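Side-chain contacts in oligogalacturonate lyase (Yersinia enterocolitica subsp. enterocolitica, PDB 3PE7), which cleaves oligogalacturonates, pectin breakdown products, by beta-elimination in the cytoplasm, and holds a manganese ion in its seven-bladed beta-propeller: residues V125-W130 against N187-H192; K156-F161 against C206-H211; K232-A235 against S239-H242. One frame throughout, in Å; residues are numbered along the deposited sequence.

Contact 1 (V125-W130 against N187-H192); sequences VGYGTW and NQWLGH
Both aromatic side chains of this contact, Tyr127 and Trp189, leave the backbone with CG swung away from N and beside the carbonyl carbon (chi1 172° and -164°). In Trp189 a chi2 near zero then turns the pyrrole side of the indole toward Tyr127, and the two side chains cross at about a right angle. The evidence for an edge-to-face pair is consistent: the five-membered ring and the phenol ring have centroids 4.9 Å apart, with their planes at 60°. Trp189 NE1 sits 3.4 Å above the Tyr127 plane, displaced toward the rim, and approaches CE1 and CZ of Tyr127 equally, at 3.5 Å. Farther along the same edge, Trp189 CZ2 comes within 3.4 Å of Tyr127 OH, so the indole follows the phenol out to its hydroxyl. The backbone of 190-191 completes the contact: Gly191 CA lies near the plane of the phenol, 4.2 Å from Tyr127 CE1, whereas Leu190 O comes obliquely to CD1 of Tyr127.

In the beta-propeller these residues belong to neighbouring blades, Tyr127 on the first strand of one and Trp189 just before the first strand of the next. Phe161, from the helix 155-161, meets Trp189 edge-to-face and extends the aromatic cluster.

Extrapolated from the indole geometry, the N-H of Trp189 points into the phenol face, so its polarity is probably met by pi electrons. Leu190 O, in contrast, is buried here with no partner in the model; aromatic C-H of Tyr127 is its neighbour across the contact.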
loop_
_atom_site.group_PDB
_atom_site.type_symbol
_atom_site.label_atom_id
_atom_site.label_comp_id
_atom_site.label_asym_id
_atom_site.label_seq_id
_atom_site.Cartn_x
_atom_site.Cartn_y
_atom_site.Cartn_z
ATOM N N VAL A 125 -6.639 -11.802 16.276
ATOM C CA VAL A 125 -6.639 -11.905 14.816
ATOM C C VAL A 125 -5.857 -10.707 14.252
ATOM O O VAL A 125 -6.140 -9.554 14.595
ATOM C CB VAL A 125 -8.077 -11.902 14.234
ATOM C CG1 VAL A 125 -8.051 -12.131 12.725
ATOM C CG2 VAL A 125 -8.952 -12.951 14.918
ATOM N N GLY A 126 -4.885 -10.995 13.388
ATOM C CA GLY A 126 -4.155 -9.929 12.697
ATOM C C GLY A 126 -5.108 -9.136 11.810
ATOM O O GLY A 126 -5.951 -9.710 11.115
ATOM N N TYR A 127 -4.983 -7.813 11.855
ATOM C CA TYR A 127 -5.770 -6.918 11.018
ATOM C C TYR A 127 -4.869 -6.000 10.198
ATOM O O TYR A 127 -3.991 -5.334 10.734
ATOM C CB TYR A 127 -6.762 -6.081 11.833
ATOM C CG TYR A 127 -7.436 -5.025 10.985
ATOM C CD1 TYR A 127 -7.010 -3.690 11.015
ATOM C CD2 TYR A 127 -8.466 -5.369 10.100
ATOM C CE1 TYR A 127 -7.614 -2.715 10.205
ATOM C CE2 TYR A 127 -9.067 -4.405 9.287
ATOM C CZ TYR A 127 -8.637 -3.084 9.351
ATOM O OH TYR A 127 -9.214 -2.142 8.548
ATOM N N GLY A 128 -5.100 -5.972 8.893
ATOM C CA GLY A 128 -4.332 -5.107 7.987
ATOM C C GLY A 128 -2.892 -5.545 7.763
ATOM O O GLY A 128 -2.543 -6.731 7.897
ATOM N N THR A 129 -2.047 -4.570 7.428
ATOM C CA THR A 129 -0.707 -4.829 6.918
ATOM C C THR A 129 0.354 -4.551 7.994
ATOM O O THR A 129 0.281 -3.542 8.670
ATOM C CB THR A 129 -0.440 -3.952 5.670
ATOM O OG1 THR A 129 -1.453 -4.229 4.679
ATOM C CG2 THR A 129 0.917 -4.256 5.067
ATOM N N TRP A 130 1.310 -5.459 8.136
ATOM C CA TRP A 130 2.460 -5.233 9.031
ATOM C C TRP A 130 3.487 -4.385 8.286
ATOM O O TRP A 130 3.800 -4.675 7.116
ATOM C CB TRP A 130 3.074 -6.570 9.444
ATOM C CG TRP A 130 2.159 -7.363 10.299
ATOM C CD1 TRP A 130 1.146 -8.174 9.881
ATOM C CD2 TRP A 130 2.144 -7.401 11.732
ATOM N NE1 TRP A 130 0.499 -8.730 10.972
ATOM C CE2 TRP A 130 1.094 -8.269 12.120
ATOM C CE3 TRP A 130 2.911 -6.782 12.729
ATOM C CZ2 TRP A 130 0.803 -8.546 13.467
ATOM C CZ3 TRP A 130 2.615 -7.052 14.071
ATOM C CH2 TRP A 130 1.574 -7.929 14.425
ATOM N N ASN A 187 -10.487 0.172 23.060
ATOM C CA ASN A 187 -11.738 -0.360 22.521
ATOM C C ASN A 187 -12.298 0.559 21.438
ATOM O O ASN A 187 -13.407 1.100 21.532
ATOM C CB ASN A 187 -12.749 -0.614 23.643
ATOM C CG ASN A 187 -12.321 -1.740 24.567
ATOM O OD1 ASN A 187 -11.437 -2.541 24.246
ATOM N ND2 ASN A 187 -12.945 -1.800 25.735
ATOM N N GLN A 188 -11.487 0.773 20.408
ATOM C CA GLN A 188 -11.948 1.430 19.181
ATOM C C GLN A 188 -11.115 0.895 18.021
ATOM O O GLN A 188 -10.004 0.407 18.209
ATOM C CB GLN A 188 -11.906 2.968 19.269
ATOM C CG GLN A 188 -10.522 3.639 19.204
ATOM C CD GLN A 188 -10.590 5.130 19.528
ATOM O OE1 GLN A 188 -11.449 5.858 19.011
ATOM N NE2 GLN A 188 -9.699 5.588 20.408
ATOM N N TRP A 189 -11.667 0.977 16.821
ATOM C CA TRP A 189 -11.023 0.377 15.653
ATOM C C TRP A 189 -9.751 1.142 15.276
ATOM O O TRP A 189 -9.820 2.289 14.821
ATOM C CB TRP A 189 -11.994 0.409 14.484
ATOM C CG TRP A 189 -11.641 -0.488 13.343
ATOM C CD1 TRP A 189 -10.535 -1.282 13.210
ATOM C CD2 TRP A 189 -12.412 -0.669 12.157
ATOM N NE1 TRP A 189 -10.578 -1.957 12.001
ATOM C CE2 TRP A 189 -11.719 -1.590 11.341
ATOM C CE3 TRP A 189 -13.631 -0.132 11.701
ATOM C CZ2 TRP A 189 -12.203 -1.994 10.091
ATOM C CZ3 TRP A 189 -14.118 -0.541 10.467
ATOM C CH2 TRP A 189 -13.396 -1.466 9.673
ATOM N N LEU A 190 -8.608 0.499 15.483
ATOM C CA LEU A 190 -7.310 1.055 15.091
ATOM C C LEU A 190 -6.829 0.417 13.798
ATOM O O LEU A 190 -7.061 -0.772 13.544
ATOM C CB LEU A 190 -6.282 0.821 16.195
ATOM C CG LEU A 190 -6.671 1.411 17.553
ATOM C CD1 LEU A 190 -5.559 1.140 18.539
ATOM C CD2 LEU A 190 -6.973 2.905 17.478
ATOM N N GLY A 191 -6.155 1.212 12.973
ATOM C CA GLY A 191 -5.715 0.729 11.674
ATOM C C GLY A 191 -4.431 1.373 11.179
ATOM O O GLY A 191 -3.917 2.330 11.778
ATOM N N HIS A 192 -3.923 0.812 10.087
ATOM C CA HIS A 192 -2.814 1.380 9.286
ATOM C C HIS A 192 -1.637 1.927 10.120
ATOM O O HIS A 192 -1.265 3.106 9.965
ATOM C CB HIS A 192 -3.359 2.451 8.313
ATOM C CG HIS A 192 -2.407 2.823 7.205
ATOM N ND1 HIS A 192 -2.326 4.107 6.698
ATOM C CD2 HIS A 192 -1.491 2.093 6.525
ATOM C CE1 HIS A 192 -1.396 4.150 5.759
ATOM N NE2 HIS A 192 -0.885 2.939 5.623
#

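Contact 2 (K156-F161 against C206-H211); sequences KKFHEF and CHEGPH
In this beta-propeller, helix 155-161, which lies in the chain between strands 138-145 and 168-174, packs on the loop 208-211 that follows strand 202-207. Two separate side-chain pairs make the join. Phe158 brings the far end of its ring to Glu208, where CZ of Phe158 is 3.8 Å from Glu208 CD. The carboxylate carbon lies close to the ring plane, hence at the ring edge, and the ring and carboxylate planes are 57° apart. At the next residue, His159 CD2 touches Pro210 CG at 3.7 Å, the imidazole and the proline ring crossing at roughly a right angle.

Glu208 is fixed from its own side of the contact. Its chain bends at chi2 (48°), folding the carboxylate back so that Glu208 OE2 accepts from Gly209 N at 2.8 Å, on the anti side but tilted 30° out of the carboxylate plane. The other oxygen, OE1, forms a salt bridge with Arg217. Both oxygens thus have polar partners, and Phe158 meets the group with ring C-H; the negative carboxylate beside that ring edge is probably a favourable electrostatic match. The side chain of Phe158 is about 11 Å from the bound manganese, placing this surface contact near the metal site without joining it.

On the helix, His159 is steadied by Glu160. Glu160 OE2 takes two donors from opposite faces of its carboxylate plane: Lys156 NZ at 3.0 Å, in a salt bridge, and His159 ND1 at 3.2 Å, with the oxygen nearly in the imidazole plane.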
loop_
_atom_site.group_PDB
_atom_site.type_symbol
_atom_site.label_atom_id
_atom_site.label_comp_id
_atom_site.label_asym_id
_atom_site.label_seq_id
_atom_site.Cartn_x
_atom_site.Cartn_y
_atom_site.Cartn_z
ATOM N N LYS A 156 -20.710 -3.239 3.838
ATOM C CA LYS A 156 -21.664 -3.154 4.938
ATOM C C LYS A 156 -21.076 -3.667 6.262
ATOM O O LYS A 156 -21.243 -3.034 7.308
ATOM C CB LYS A 156 -22.982 -3.878 4.586
ATOM C CG LYS A 156 -24.031 -3.892 5.687
ATOM C CD LYS A 156 -24.581 -2.489 5.981
ATOM C CE LYS A 156 -25.664 -2.536 7.043
ATOM N NZ LYS A 156 -26.157 -1.175 7.437
ATOM N N LYS A 157 -20.396 -4.814 6.214
ATOM C CA LYS A 157 -19.718 -5.351 7.390
ATOM C C LYS A 157 -18.663 -4.351 7.872
ATOM O O LYS A 157 -18.550 -4.100 9.069
ATOM C CB LYS A 157 -19.054 -6.699 7.077
ATOM C CG LYS A 157 -20.034 -7.869 6.895
ATOM C CD LYS A 157 -19.331 -9.039 6.222
ATOM C CE LYS A 157 -20.230 -10.273 6.120
ATOM N NZ LYS A 157 -21.411 -10.068 5.232
ATOM N N PHE A 158 -17.914 -3.789 6.928
ATOM C CA PHE A 158 -16.853 -2.813 7.220
ATOM C C PHE A 158 -17.434 -1.576 7.897
ATOM O O PHE A 158 -16.867 -1.073 8.874
ATOM C CB PHE A 158 -16.108 -2.442 5.925
ATOM C CG PHE A 158 -14.755 -1.778 6.142
ATOM C CD1 PHE A 158 -13.577 -2.535 6.165
ATOM C CD2 PHE A 158 -14.666 -0.398 6.282
ATOM C CE1 PHE A 158 -12.331 -1.925 6.357
ATOM C CE2 PHE A 158 -13.429 0.229 6.479
ATOM C CZ PHE A 158 -12.261 -0.529 6.507
ATOM N N HIS A 159 -18.589 -1.110 7.408
ATOM C CA HIS A 159 -19.282 0.034 8.005
ATOM C C HIS A 159 -19.749 -0.235 9.435
ATOM O O HIS A 159 -19.433 0.533 10.356
ATOM C CB HIS A 159 -20.463 0.470 7.120
ATOM C CG HIS A 159 -21.179 1.686 7.623
ATOM N ND1 HIS A 159 -22.269 1.612 8.463
ATOM C CD2 HIS A 159 -20.950 3.004 7.419
ATOM C CE1 HIS A 159 -22.693 2.833 8.740
ATOM N NE2 HIS A 159 -21.903 3.695 8.128
ATOM N N GLU A 160 -20.471 -1.340 9.625
ATOM C CA GLU A 160 -21.051 -1.700 10.923
ATOM C C GLU A 160 -20.012 -2.048 11.981
ATOM O O GLU A 160 -20.251 -1.869 13.183
ATOM C CB GLU A 160 -22.034 -2.875 10.772
ATOM C CG GLU A 160 -23.295 -2.539 9.938
ATOM C CD GLU A 160 -24.086 -1.369 10.494
ATOM O OE1 GLU A 160 -24.407 -1.375 11.702
ATOM O OE2 GLU A 160 -24.400 -0.445 9.709
ATOM N N PHE A 161 -18.862 -2.552 11.534
ATOM C CA PHE A 161 -17.813 -2.988 12.452
ATOM C C PHE A 161 -17.339 -1.843 13.354
ATOM O O PHE A 161 -17.038 -2.051 14.533
ATOM C CB PHE A 161 -16.636 -3.551 11.659
ATOM C CG PHE A 161 -15.608 -4.218 12.510
ATOM C CD1 PHE A 161 -15.933 -5.338 13.282
ATOM C CD2 PHE A 161 -14.305 -3.734 12.548
ATOM C CE1 PHE A 161 -14.965 -5.957 14.077
ATOM C CE2 PHE A 161 -13.336 -4.363 13.336
ATOM C CZ PHE A 161 -13.669 -5.470 14.101
ATOM N N CYS A 206 -4.248 5.076 12.404
ATOM C CA CYS A 206 -5.547 5.719 12.207
ATOM C C CYS A 206 -6.643 5.187 13.118
ATOM O O CYS A 206 -6.552 4.084 13.675
ATOM C CB CYS A 206 -6.008 5.616 10.738
ATOM S SG CYS A 206 -6.520 3.953 10.178
ATOM N N HIS A 207 -7.687 5.995 13.241
ATOM C CA HIS A 207 -8.975 5.504 13.724
ATOM C C HIS A 207 -9.741 5.128 12.474
ATOM O O HIS A 207 -10.132 6.001 11.688
ATOM C CB HIS A 207 -9.699 6.579 14.524
ATOM C CG HIS A 207 -9.095 6.834 15.873
ATOM N ND1 HIS A 207 -9.648 7.721 16.776
ATOM C CD2 HIS A 207 -7.991 6.328 16.472
ATOM C CE1 HIS A 207 -8.912 7.744 17.874
ATOM N NE2 HIS A 207 -7.889 6.924 17.709
ATOM N N GLU A 208 -9.893 3.820 12.272
ATOM C CA GLU A 208 -10.602 3.293 11.099
ATOM C C GLU A 208 -12.111 3.451 11.286
ATOM O O GLU A 208 -12.611 3.490 12.416
ATOM C CB GLU A 208 -10.202 1.830 10.840
ATOM C CG GLU A 208 -10.675 1.262 9.480
ATOM C CD GLU A 208 -10.354 2.194 8.325
ATOM O OE1 GLU A 208 -9.218 2.158 7.857
ATOM O OE2 GLU A 208 -11.229 2.971 7.897
ATOM N N GLY A 209 -12.827 3.559 10.172
ATOM C CA GLY A 209 -14.269 3.732 10.210
ATOM C C GLY A 209 -14.714 4.791 9.220
ATOM O O GLY A 209 -13.879 5.392 8.532
ATOM N N PRO A 210 -16.033 5.017 9.128
ATOM C CA PRO A 210 -16.613 5.975 8.195
ATOM C C PRO A 210 -15.927 7.332 8.294
ATOM O O PRO A 210 -15.782 7.877 9.397
ATOM C CB PRO A 210 -18.069 6.076 8.664
ATOM C CG PRO A 210 -18.344 4.746 9.299
ATOM C CD PRO A 210 -17.055 4.402 9.994
ATOM N N HIS A 211 -15.532 7.868 7.140
ATOM C CA HIS A 211 -14.735 9.094 7.050
ATOM C C HIS A 211 -15.361 10.281 7.762
ATOM O O HIS A 211 -14.650 11.129 8.327
ATOM C CB HIS A 211 -14.472 9.457 5.574
ATOM C CG HIS A 211 -15.715 9.768 4.798
ATOM N ND1 HIS A 211 -16.167 11.054 4.600
ATOM C CD2 HIS A 211 -16.605 8.956 4.174
ATOM C CE1 HIS A 211 -17.283 11.023 3.890
ATOM N NE2 HIS A 211 -17.569 9.761 3.615
#

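Contact 3 (K232-A235 against S239-H242)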
loop_
_atom_site.group_PDB
_atom_site.type_symbol
_atom_site.label_atom_id
_atom_site.label_comp_id
_atom_site.label_asym_id
_atom_site.label_seq_id
_atom_site.Cartn_x
_atom_site.Cartn_y
_atom_site.Cartn_z
ATOM N N LYS A 232 -4.059 16.324 13.277
ATOM C CA LYS A 232 -4.800 17.578 13.193
ATOM C C LYS A 232 -6.168 17.436 13.840
ATOM O O LYS A 232 -6.666 16.320 14.014
ATOM C CB LYS A 232 -4.947 18.040 11.738
ATOM C CG LYS A 232 -6.081 17.368 10.966
ATOM C CD LYS A 232 -6.090 17.776 9.511
ATOM C CE LYS A 232 -6.470 19.246 9.335
ATOM N NZ LYS A 232 -6.445 19.620 7.867
ATOM N N THR A 233 -6.750 18.574 14.201
ATOM C CA THR A 233 -8.165 18.641 14.513
ATOM C C THR A 233 -8.907 18.900 13.201
ATOM O O THR A 233 -8.626 19.878 12.498
ATOM C CB THR A 233 -8.461 19.751 15.522
ATOM O OG1 THR A 233 -7.725 19.489 16.720
ATOM C CG2 THR A 233 -9.953 19.798 15.846
ATOM N N HIS A 234 -9.835 18.004 12.869
ATOM C CA HIS A 234 -10.676 18.162 11.684
ATOM C C HIS A 234 -11.506 19.434 11.806
ATOM O O HIS A 234 -12.113 19.699 12.856
ATOM C CB HIS A 234 -11.647 16.987 11.536
ATOM C CG HIS A 234 -11.009 15.690 11.132
ATOM N ND1 HIS A 234 -11.599 14.819 10.239
ATOM C CD2 HIS A 234 -9.847 15.106 11.514
ATOM C CE1 HIS A 234 -10.829 13.755 10.089
ATOM N NE2 HIS A 234 -9.760 13.904 10.852
ATOM N N ALA A 235 -11.530 20.216 10.736
ATOM C CA ALA A 235 -12.471 21.319 10.653
ATOM C C ALA A 235 -13.863 20.754 10.487
ATOM O O ALA A 235 -14.044 19.553 10.198
ATOM C CB ALA A 235 -12.122 22.250 9.503
ATOM N N SER A 239 -13.145 15.660 6.114
ATOM C CA SER A 239 -12.714 14.266 6.085
ATOM C C SER A 239 -11.241 14.268 5.691
ATOM O O SER A 239 -10.817 15.123 4.908
ATOM C CB SER A 239 -13.507 13.471 5.038
ATOM O OG SER A 239 -14.871 13.315 5.426
ATOM N N CYS A 240 -10.477 13.348 6.270
ATOM C CA CYS A 240 -9.058 13.181 5.972
ATOM C C CYS A 240 -8.792 11.699 5.700
ATOM O O CYS A 240 -9.240 10.829 6.452
ATOM C CB CYS A 240 -8.199 13.653 7.145
ATOM S SG CYS A 240 -8.476 15.364 7.634
ATOM N N THR A 241 -8.058 11.398 4.634
ATOM C CA THR A 241 -7.896 10.011 4.232
ATOM C C THR A 241 -6.611 9.891 3.423
ATOM O O THR A 241 -5.934 10.920 3.182
ATOM C CB THR A 241 -9.139 9.533 3.410
ATOM O OG1 THR A 241 -9.050 8.121 3.168
ATOM C CG2 THR A 241 -9.268 10.310 2.110
ATOM N N HIS A 242 -6.286 8.655 3.018
ATOM C CA HIS A 242 -5.159 8.380 2.117
ATOM C C HIS A 242 -3.813 8.777 2.701
ATOM O O HIS A 242 -2.877 9.081 1.952
ATOM C CB HIS A 242 -5.357 9.071 0.757
ATOM C CG HIS A 242 -6.603 8.645 0.039
ATOM N ND1 HIS A 242 -6.953 9.138 -1.201
ATOM C CD2 HIS A 242 -7.571 7.759 0.379
ATOM C CE1 HIS A 242 -8.105 8.608 -1.572
ATOM N NE2 HIS A 242 -8.496 7.757 -0.636
#
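His234 lays its imidazole over the sulfur of Cys240. Cys240 SG is 3.9 Å from the ring centroid and only 16° off the ring normal, which identifies a sulfur-aromatic contact over the face and rules out an approach at the edge. The sulfur is displaced slightly toward the rim on the side of CE1 and NE2, and Cys240 CB follows it, 3.9 Å from His234 CE1. Lys232 adds a single methylene contact: its CD stands 3.9 Å from Cys240 SG. A bend at chi3 (-68°) turns the lysine chain after CD, so that methylene carbon meets the thiol while the ammonium group goes on to other partners.

Those partners are Glu238, in a salt bridge, and the hydroxyl of Tyr254, with Tyr267 offering a cation-pi face. Both imidazole nitrogens are also engaged, ND1 with Glu238 O and NE2 with the backbone N of Arg217. This pairing is consistent with a neutral ring protonated on ND1, and two bonds at separate positions fix its rotation above the sulfur.

Ser239 contributes chiefly backbone, its CA lying obliquely to the imidazole. Residues 232-235 belong to the link from the short outer strand 229-230 to strand 238-245, the first of the following sheet; a connection running from the last strand of one blade to the innermost strand of the next is typical of the beta-propeller.

In the fold
Contacts 1 and 2 are continuous, their centres 11 Å apart, because strands 190-196 and 202-207 are antiparallel neighbours: Gly191 O lies 2.8 Å from Cys206 N, and Trp189 O lies 3.0 Å from Glu208 N, both probable hydrogen bonds. Contact 3, where strand 229-230 leads to strand 238-245, is centred 15 Å from contact 2 and joins it through His211 ND1 and Ser239 OG, 2.7 Å apart. The manganese, held by His287, Gln350, His353 and His355, is about 12 Å from the Tyr127 side chain and about 11 Å from that of Phe158, so contacts 1 and 2 lie near its site, whereas the Lys232 side chain lies about 11 Å from that of calcium ligand Asp270.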